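Side-chain contacts in probable ss-1,3-N-acetylglucosaminyltransferase (Staphylococcus aureus subsp. aureus N315, PDB 6H21), which is a probable glycosyltransferase of family 2, a GT-A protein with a linker domain like that of TarS, modelled here with manganese and uridine-diphosphate-N-acetylglucosamine: residues C[159-163]-C[164-168]; C[108-111]-C[112-115]; C[195-198]-C[199-202]. All blocks are in the same frame, centred on the assembly; numbering follows the deposited sequence.

Overall arrangement
The three contacts are local and follow one another along the chain in the order interaction 2, interaction 1, interaction 3. Interaction 2 spans the turn between strands 105-108 and 114-115 of the mixed sheet. Interaction 1 is a turn in the long loop between strands 134-142 and 177-179, and interaction 3 starts helix 198-207. The centres of interactions 2 and 3 are about 17 Å apart, yet both contribute residues to the uridine-diphosphate-N-acetylglucosamine pocket, and Phe-108 CE2 packs 4.1 Å from Phe-202 CE1. Interaction 1 stands apart, its nearest atoms about 14 Å from interaction 2 and about 8 Å from interaction 3; it packs the loop against strand 213-216 and helix 264-281.

Interaction 1 of 3, residues C[159-163]-C[164-168]; sequences AKADI and IDNSI
Ala-161 is the first residue to meet the following segment: its CB lies 3.3 Å from Asn-166 OD1, the amide oxygen coming in alongside the methyl. Its backbone is hydrogen-bonded to Tyr-213, tying the loop to strand 213-216. At Asp-162 three groups are used. The backbone N gives Asn-166 OD1 a short bond of 2.6 Å that is nearly straight (175°) and lies in the carbonyl plane of the amide. The backbone O accepts Asn-166 N at 3.0 Å, so one asparagine is held by both its side chain and its main chain. With CG anti to the backbone N (chi1 -173°), the carboxylate reaches two backbone N-H groups: OD2 takes Asp-165 N at 3.0 Å on its anti lone pair, and a weak bond from Ile-164 N. These OD2 bonds and that from Asn-166 N to Asp-162 O define an Asx motif. Ile-163 closes the loop: its O accepts Ile-168 N at 3.0 Å. With Ser-167 N bonded to Ile-164 O and Ser-167 in a left-handed backbone conformation, this is the Schellman pattern, and Ile-163 CG1 and Ile-168 CD1 meet at 4.4 Å as its apolar pair. The side chains of Ile-163 and Ile-164 touch helix 264-281 at Leu-270 and Lys-266 respectively, and Ile-163 also touches Tyr-213. The carboxylates of Asp-162 and Asp-165, with planes 40° apart, bring their OD2 atoms to 3.6 Å. Water 1 donates to both residues, and with the two N-H groups on Asp-162 OD2 would be expected to offset part of the repulsion.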
loop_
_atom_site.group_PDB
_atom_site.type_symbol
_atom_site.label_atom_id
_atom_site.label_comp_id
_atom_site.label_asym_id
_atom_site.label_seq_id
_atom_site.Cartn_x
_atom_site.Cartn_y
_atom_site.Cartn_z
ATOM N N ALA C 159 28.921 30.943 14.874
ATOM C CA ALA C 159 30.124 30.749 15.674
ATOM C C ALA C 159 30.090 29.376 16.358
ATOM O O ALA C 159 31.107 28.683 16.423
ATOM C CB ALA C 159 30.251 31.872 16.675
ATOM N N LYS C 160 28.913 29.018 16.890
ATOM C CA LYS C 160 28.673 27.745 17.551
ATOM C C LYS C 160 27.414 27.116 16.940
ATOM O O LYS C 160 26.287 27.408 17.365
ATOM C CB LYS C 160 28.511 27.930 19.065
ATOM C CG LYS C 160 29.708 28.520 19.803
ATOM C CD LYS C 160 30.800 27.520 20.159
ATOM N N ALA C 161 27.617 26.243 15.948
ATOM C CA ALA C 161 26.521 25.671 15.186
ATOM C C ALA C 161 26.004 24.406 15.873
ATOM O O ALA C 161 26.673 23.815 16.729
ATOM C CB ALA C 161 26.965 25.390 13.775
ATOM N N ASP C 162 24.791 24.019 15.476
ATOM C CA ASP C 162 24.101 22.846 15.972
ATOM C C ASP C 162 23.960 21.861 14.801
ATOM O O ASP C 162 23.621 22.269 13.681
ATOM C CB ASP C 162 22.753 23.268 16.569
ATOM C CG ASP C 162 21.987 22.169 17.286
ATOM O OD1 ASP C 162 22.429 21.786 18.392
ATOM O OD2 ASP C 162 20.947 21.708 16.745
ATOM N N ILE C 163 24.185 20.572 15.061
ATOM C CA ILE C 163 24.071 19.553 14.019
ATOM C C ILE C 163 22.672 19.637 13.372
ATOM O O ILE C 163 22.554 19.667 12.155
ATOM C CB ILE C 163 24.408 18.151 14.573
ATOM C CG1 ILE C 163 25.891 18.035 14.929
ATOM C CG2 ILE C 163 23.997 17.073 13.586
ATOM C CD1 ILE C 163 26.263 16.815 15.714
ATOM N N ILE C 164 21.624 19.746 14.190
ATOM C CA ILE C 164 20.263 19.671 13.708
ATOM C C ILE C 164 19.803 21.028 13.142
ATOM O O ILE C 164 19.349 21.090 11.989
ATOM C CB ILE C 164 19.346 19.108 14.810
ATOM C CG1 ILE C 164 19.647 17.621 15.019
ATOM C CG2 ILE C 164 17.875 19.341 14.495
ATOM C CD1 ILE C 164 19.035 17.045 16.267
ATOM N N ASP C 165 19.937 22.112 13.907
ATOM C CA ASP C 165 19.441 23.413 13.479
ATOM C C ASP C 165 20.195 23.938 12.249
ATOM O O ASP C 165 19.667 24.771 11.540
ATOM C CB ASP C 165 19.566 24.482 14.567
ATOM C CG ASP C 165 18.828 24.192 15.863
ATOM O OD1 ASP C 165 17.874 23.371 15.862
ATOM O OD2 ASP C 165 19.204 24.812 16.875
ATOM N N ASN C 166 21.448 23.522 12.034
ATOM C CA ASN C 166 22.262 24.079 10.964
ATOM C C ASN C 166 22.534 23.016 9.895
ATOM O O ASN C 166 23.436 23.188 9.043
ATOM C CB ASN C 166 23.563 24.662 11.513
ATOM C CG ASN C 166 23.340 25.774 12.520
ATOM O OD1 ASN C 166 23.625 25.604 13.712
ATOM N ND2 ASN C 166 22.852 26.915 12.049
ATOM N N SER C 167 21.787 21.908 9.967
ATOM C CA SER C 167 21.663 20.970 8.864
ATOM C C SER C 167 23.019 20.347 8.500
ATOM O O SER C 167 23.298 20.162 7.324
ATOM C CB SER C 167 21.067 21.655 7.652
ATOM O OG SER C 167 19.726 22.054 7.900
ATOM N N ILE C 168 23.827 19.992 9.512
ATOM C CA ILE C 168 25.211 19.561 9.270
ATOM C C ILE C 168 25.212 18.147 8.673
ATOM O O ILE C 168 26.119 17.823 7.909
ATOM C CB ILE C 168 26.085 19.685 10.541
ATOM C CG1 ILE C 168 26.027 21.104 11.102
ATOM C CG2 ILE C 168 27.527 19.253 10.289
ATOM C CD1 ILE C 168 27.004 21.364 12.225
HETATM O O HOH W 1 18.822 21.413 18.114
#

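Interaction 2 of 3, residues C[108-111]-C[112-115]; sequences FLDS and DDLL. With MN (manganese (II) ion), chain Y; MN (manganese (II) ion), chain Z; UD1 (uridine-diphosphate-N-acetylglucosamine), chain X.
Asp-113 OD2 meets Asp-110 CB at 3.5 Å, coming in obliquely on one side of the Asp-110 carboxylate plane. UD1 C5B lies over the face on the other side, 3.7 Å from Asp-110 CG. At the rim of this carboxylate, OD2 accepts UD1 O4' at 2.7 Å and also takes a hydrogen from water 2, which donates to Asp-113 OD2 as well. The Asp-112 carboxylate is held by its oxygens: OD1 and OD2 both bind manganese Y, the latter at 2.2 Å, and OD2 bridges to manganese Z at 2.4 Å. Its CG sits between the backbone N and carbonyl carbon (chi1 57°), which turns the group to the metals. Waters 2 and 3 and two UD1 phosphate oxygens complete the ligation of manganese Y, and water 3 donates to Asp-113 OD1, making Asp-113 a second-shell residue. Ser-111 grips the ribose through N to O3B and OG to O2' (2.8 Å). In the backbone, Asp-113 N closes the type I turn on Asp-110 O at 3.1 Å. Leu-109 CD1 packs on Leu-115 CD2 at 4.3 Å. Asp-110 and Asp-112 are consistent with the DxD motif of GT-A enzymes. Tyr-222 and Val-225 of strand 222-225 hold Asp-113, Arg-94 salt-bridges Asp-110, and Leu-109 is wedged between helix 35-43 and strand 22-28.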
loop_
_atom_site.group_PDB
_atom_site.type_symbol
_atom_site.label_atom_id
_atom_site.label_comp_id
_atom_site.label_asym_id
_atom_site.label_seq_id
_atom_site.Cartn_x
_atom_site.Cartn_y
_atom_site.Cartn_z
ATOM N N PHE C 108 41.267 19.186 4.320
ATOM C CA PHE C 108 41.296 18.248 3.207
ATOM C C PHE C 108 40.867 18.972 1.926
ATOM O O PHE C 108 39.788 19.557 1.834
ATOM C CB PHE C 108 40.450 17.004 3.506
ATOM C CG PHE C 108 40.930 16.221 4.701
ATOM C CD1 PHE C 108 42.031 15.386 4.605
ATOM C CD2 PHE C 108 40.305 16.347 5.930
ATOM C CE1 PHE C 108 42.488 14.681 5.711
ATOM C CE2 PHE C 108 40.762 15.639 7.035
ATOM C CZ PHE C 108 41.845 14.801 6.922
ATOM N N LEU C 109 41.747 18.903 0.929
ATOM C CA LEU C 109 41.531 19.451 -0.392
ATOM C C LEU C 109 41.639 18.309 -1.401
ATOM O O LEU C 109 42.621 17.605 -1.415
ATOM C CB LEU C 109 42.584 20.529 -0.657
ATOM C CG LEU C 109 42.665 21.050 -2.088
ATOM C CD1 LEU C 109 41.379 21.763 -2.499
ATOM C CD2 LEU C 109 43.863 21.965 -2.243
ATOM N N ASP C 110 40.618 18.155 -2.246
ATOM C CA ASP C 110 40.696 17.205 -3.352
ATOM C C ASP C 110 41.496 17.858 -4.488
ATOM O O ASP C 110 41.461 19.094 -4.661
ATOM C CB ASP C 110 39.302 16.705 -3.746
ATOM C CG ASP C 110 38.648 15.830 -2.686
ATOM O OD1 ASP C 110 39.362 15.384 -1.748
ATOM O OD2 ASP C 110 37.432 15.583 -2.808
ATOM N N SER C 111 42.206 17.009 -5.242
ATOM C CA SER C 111 43.206 17.384 -6.234
ATOM C C SER C 111 42.593 18.084 -7.456
ATOM O O SER C 111 43.324 18.626 -8.275
ATOM C CB SER C 111 43.987 16.171 -6.671
ATOM O OG SER C 111 43.108 15.174 -7.155
ATOM N N ASP C 112 41.266 18.065 -7.585
ATOM C CA ASP C 112 40.594 18.687 -8.722
ATOM C C ASP C 112 39.886 20.000 -8.322
ATOM O O ASP C 112 39.335 20.670 -9.184
ATOM C CB ASP C 112 39.610 17.704 -9.377
ATOM C CG ASP C 112 38.546 17.152 -8.440
ATOM O OD1 ASP C 112 38.651 17.384 -7.214
ATOM O OD2 ASP C 112 37.602 16.487 -8.933
ATOM N N ASP C 113 39.889 20.373 -7.037
ATOM C CA ASP C 113 39.086 21.547 -6.542
ATOM C C ASP C 113 40.009 22.767 -6.347
ATOM O O ASP C 113 41.202 22.688 -6.619
ATOM C CB ASP C 113 38.321 21.183 -5.265
ATOM C CG ASP C 113 37.294 20.063 -5.439
ATOM O OD1 ASP C 113 36.781 19.904 -6.560
ATOM O OD2 ASP C 113 37.037 19.348 -4.437
ATOM N N LEU C 114 39.444 23.904 -5.924
ATOM C CA LEU C 114 40.169 25.187 -5.823
ATOM C C LEU C 114 39.838 25.856 -4.482
ATOM O O LEU C 114 38.674 25.893 -4.084
ATOM C CB LEU C 114 39.744 26.113 -6.965
ATOM C CG LEU C 114 39.917 25.573 -8.380
ATOM C CD1 LEU C 114 39.234 26.488 -9.396
ATOM C CD2 LEU C 114 41.393 25.412 -8.702
ATOM N N LEU C 115 40.868 26.369 -3.799
ATOM C CA LEU C 115 40.678 27.228 -2.625
ATOM C C LEU C 115 40.560 28.692 -3.070
ATOM O O LEU C 115 41.298 29.154 -3.943
ATOM C CB LEU C 115 41.869 27.074 -1.674
ATOM C CG LEU C 115 41.973 25.758 -0.915
ATOM C CD1 LEU C 115 43.038 25.857 0.164
ATOM C CD2 LEU C 115 40.631 25.370 -0.302
HETATM MN MN MN Y . 36.689 16.219 -6.918
HETATM MN MN MN Z . 36.968 15.235 -10.881
HETATM C "C1'" UD1 X . 33.665 12.762 -4.377
HETATM C "C2'" UD1 X . 32.875 13.603 -3.371
HETATM C "C3'" UD1 X . 33.836 14.389 -2.482
HETATM C "C4'" UD1 X . 34.829 13.430 -1.830
HETATM C "C5'" UD1 X . 35.485 12.498 -2.853
HETATM C "C6'" UD1 X . 36.385 11.451 -2.189
HETATM C "C7'" UD1 X . 30.648 14.373 -4.104
HETATM C "C8'" UD1 X . 29.897 15.440 -4.856
HETATM N "N2'" UD1 X . 31.974 14.515 -4.066
HETATM O "O1'" UD1 X . 34.440 13.662 -5.177
HETATM O "O3'" UD1 X . 33.102 15.113 -1.483
HETATM O "O4'" UD1 X . 35.840 14.196 -1.173
HETATM O "O5'" UD1 X . 34.503 11.839 -3.679
HETATM O "O6'" UD1 X . 35.705 10.722 -1.171
HETATM O "O7'" UD1 X . 30.075 13.445 -3.558
HETATM N N1 UD1 X . 42.086 9.754 -5.255
HETATM C C2 UD1 X . 43.040 8.938 -4.621
HETATM N N3 UD1 X . 43.255 7.690 -5.020
HETATM C C4 UD1 X . 42.578 7.174 -6.039
HETATM C C5 UD1 X . 41.621 7.948 -6.698
HETATM C C6 UD1 X . 41.373 9.258 -6.284
HETATM O O2 UD1 X . 43.702 9.358 -3.664
HETATM O O4 UD1 X . 42.838 5.998 -6.376
HETATM C C1B UD1 X . 41.908 11.110 -4.734
HETATM C C2B UD1 X . 41.804 12.182 -5.805
HETATM O "O2'" UD1 X . 43.090 12.527 -6.309
HETATM C C3B UD1 X . 41.123 13.304 -5.039
HETATM C C4B UD1 X . 40.248 12.572 -4.023
HETATM O O4B UD1 X . 40.707 11.212 -3.970
HETATM O O3B UD1 X . 42.090 14.111 -4.355
HETATM C C5B UD1 X . 38.780 12.564 -4.410
HETATM O O5B UD1 X . 38.675 12.227 -5.786
HETATM P PA UD1 X . 37.749 13.054 -6.795
HETATM O O1A UD1 X . 37.935 12.407 -8.129
HETATM O O2A UD1 X . 37.895 14.564 -6.616
HETATM O O3A UD1 X . 36.327 12.626 -6.242
HETATM P PB UD1 X . 34.960 13.341 -6.646
HETATM O O1B UD1 X . 34.083 12.310 -7.288
HETATM O O2B UD1 X . 35.179 14.662 -7.369
HETATM O O HOH W 2 36.184 16.741 -4.783
HETATM O O HOH W 3 35.413 17.898 -7.417
#

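Interaction 3 of 3, residues C[195-198]-C[199-202]; sequences KTAE and DQLF. With UD1 (uridine-diphosphate-N-acetylglucosamine), chain X.
Backbone bonds carry this contact from Ala-197 and Glu-198 into the helix. Leu-201 N donates to Ala-197 O at 3.0 Å (152°), and Phe-202 N to Glu-198 O at the same distance (156°). Both donors lie tilted from the carbonyl planes. Ala-197, at the N-cap position with a left-handed backbone, supplies the first acceptor of this series. Among the van der Waals contacts, Gln-200 packs back against that residue: its CB is 3.4 Å from Ala-197 O, and its extended chain lays NE2 3.8 Å from Ala-197 CB while OE1 bonds Tyr-274 on the side of helix 264-281. Leu-201 CB rests 3.5 Å from Glu-198 O, and Phe-202 CB follows at 3.7 Å from the same oxygen. Farther out, the Phe-202 ring stacks with Phe-190 and meets Phe-178 edge-to-face. The polar side-chain ends find partners outside the two segments. Glu-198 bends at chi2 (-75°) so that OE2 accepts Ser-194 N, whereas the buried OE1 has no partner in the model. Asp-199 OD2 accepts UD1 O6' at 2.6 Å, and this same oxygen is salt-bridged to Arg-94, so OD2 is gripped by two partners, which probably restricts the rotation of the carboxylate. Outside, Ala-197 and Leu-201 touch Thr-247 and Glu-250 of helix 242-256, in the TarS-like linker range. The whole is a loop-to-helix junction running into the first turn of helix 198-207, and it places an acidic side chain at the N-acetylglucosamine end of a GT-A ligand pocket.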
loop_
_atom_site.group_PDB
_atom_site.type_symbol
_atom_site.label_atom_id
_atom_site.label_comp_id
_atom_site.label_asym_id
_atom_site.label_seq_id
_atom_site.Cartn_x
_atom_site.Cartn_y
_atom_site.Cartn_z
ATOM N N LYS C 195 33.941 1.805 -0.709
ATOM C CA LYS C 195 34.213 2.792 -1.755
ATOM C C LYS C 195 33.344 4.038 -1.548
ATOM O O LYS C 195 33.664 5.103 -2.082
ATOM C CB LYS C 195 33.949 2.194 -3.142
ATOM N N THR C 196 32.267 3.911 -0.760
ATOM C CA THR C 196 31.328 5.012 -0.524
ATOM C C THR C 196 31.055 5.190 0.980
ATOM O O THR C 196 31.218 4.249 1.805
ATOM C CB THR C 196 30.030 4.797 -1.311
ATOM O OG1 THR C 196 29.476 3.528 -0.960
ATOM C CG2 THR C 196 30.246 4.832 -2.807
ATOM N N ALA C 197 30.671 6.431 1.309
ATOM C CA ALA C 197 30.251 6.913 2.649
ATOM C C ALA C 197 31.398 6.966 3.685
ATOM O O ALA C 197 31.152 7.359 4.836
ATOM C CB ALA C 197 29.098 6.081 3.157
ATOM N N GLU C 198 32.642 6.647 3.301
ATOM C CA GLU C 198 33.788 6.699 4.256
ATOM C C GLU C 198 34.003 8.125 4.774
ATOM O O GLU C 198 34.399 8.328 5.921
ATOM C CB GLU C 198 35.105 6.249 3.626
ATOM C CG GLU C 198 35.049 4.881 2.992
ATOM C CD GLU C 198 35.037 3.726 3.977
ATOM O OE1 GLU C 198 34.451 3.886 5.070
ATOM O OE2 GLU C 198 35.640 2.670 3.658
ATOM N N ASP C 199 33.790 9.099 3.890
ATOM C CA ASP C 199 33.967 10.506 4.204
ATOM C C ASP C 199 32.883 10.948 5.202
ATOM O O ASP C 199 33.172 11.640 6.174
ATOM C CB ASP C 199 33.995 11.348 2.921
ATOM C CG ASP C 199 35.237 11.120 2.068
ATOM O OD1 ASP C 199 35.980 10.163 2.356
ATOM O OD2 ASP C 199 35.471 11.920 1.128
ATOM N N GLN C 200 31.641 10.509 4.979
ATOM C CA GLN C 200 30.551 10.750 5.948
ATOM C C GLN C 200 30.926 10.203 7.334
ATOM O O GLN C 200 30.704 10.856 8.346
ATOM C CB GLN C 200 29.266 10.045 5.513
ATOM C CG GLN C 200 28.572 10.648 4.312
ATOM C CD GLN C 200 27.239 9.967 4.075
ATOM O OE1 GLN C 200 26.331 10.019 4.908
ATOM N NE2 GLN C 200 27.113 9.298 2.935
ATOM N N LEU C 201 31.482 8.989 7.370
ATOM C CA LEU C 201 31.794 8.324 8.609
ATOM C C LEU C 201 32.873 9.109 9.369
ATOM O O LEU C 201 32.757 9.280 10.575
ATOM C CB LEU C 201 32.251 6.888 8.342
ATOM C CG LEU C 201 32.750 6.139 9.577
ATOM C CD1 LEU C 201 31.708 6.140 10.679
ATOM C CD2 LEU C 201 33.151 4.711 9.226
ATOM N N PHE C 202 33.896 9.586 8.645
ATOM C CA PHE C 202 34.967 10.370 9.246
ATOM C C PHE C 202 34.391 11.653 9.862
ATOM O O PHE C 202 34.676 11.951 11.003
ATOM C CB PHE C 202 36.064 10.683 8.228
ATOM C CG PHE C 202 37.216 11.477 8.791
ATOM C CD1 PHE C 202 37.119 12.854 8.932
ATOM C CD2 PHE C 202 38.377 10.844 9.206
ATOM C CE1 PHE C 202 38.171 13.587 9.455
ATOM C CE2 PHE C 202 39.427 11.576 9.730
ATOM C CZ PHE C 202 39.322 12.945 9.863
HETATM C "C1'" UD1 X . 33.665 12.762 -4.377
HETATM C "C2'" UD1 X . 32.875 13.603 -3.371
HETATM C "C3'" UD1 X . 33.836 14.389 -2.482
HETATM C "C4'" UD1 X . 34.829 13.430 -1.830
HETATM C "C5'" UD1 X . 35.485 12.498 -2.853
HETATM C "C6'" UD1 X . 36.385 11.451 -2.189
HETATM C "C7'" UD1 X . 30.648 14.373 -4.104
HETATM C "C8'" UD1 X . 29.897 15.440 -4.856
HETATM N "N2'" UD1 X . 31.974 14.515 -4.066
HETATM O "O1'" UD1 X . 34.440 13.662 -5.177
HETATM O "O3'" UD1 X . 33.102 15.113 -1.483
HETATM O "O4'" UD1 X . 35.840 14.196 -1.173
HETATM O "O5'" UD1 X . 34.503 11.839 -3.679
HETATM O "O6'" UD1 X . 35.705 10.722 -1.171
HETATM O "O7'" UD1 X . 30.075 13.445 -3.558
HETATM N N1 UD1 X . 42.086 9.754 -5.255
HETATM C C2 UD1 X . 43.040 8.938 -4.621
HETATM N N3 UD1 X . 43.255 7.690 -5.020
HETATM C C4 UD1 X . 42.578 7.174 -6.039
HETATM C C5 UD1 X . 41.621 7.948 -6.698
HETATM C C6 UD1 X . 41.373 9.258 -6.284
HETATM O O2 UD1 X . 43.702 9.358 -3.664
HETATM O O4 UD1 X . 42.838 5.998 -6.376
HETATM C C1B UD1 X . 41.908 11.110 -4.734
HETATM C C2B UD1 X . 41.804 12.182 -5.805
HETATM O "O2'" UD1 X . 43.090 12.527 -6.309
HETATM C C3B UD1 X . 41.123 13.304 -5.039
HETATM C C4B UD1 X . 40.248 12.572 -4.023
HETATM O O4B UD1 X . 40.707 11.212 -3.970
HETATM O O3B UD1 X . 42.090 14.111 -4.355
HETATM C C5B UD1 X . 38.780 12.564 -4.410
HETATM O O5B UD1 X . 38.675 12.227 -5.786
HETATM P PA UD1 X . 37.749 13.054 -6.795
HETATM O O1A UD1 X . 37.935 12.407 -8.129
HETATM O O2A UD1 X . 37.895 14.564 -6.616
HETATM O O3A UD1 X . 36.327 12.626 -6.242
HETATM P PB UD1 X . 34.960 13.341 -6.646
HETATM O O1B UD1 X . 34.083 12.310 -7.288
HETATM O O2B UD1 X . 35.179 14.662 -7.369
#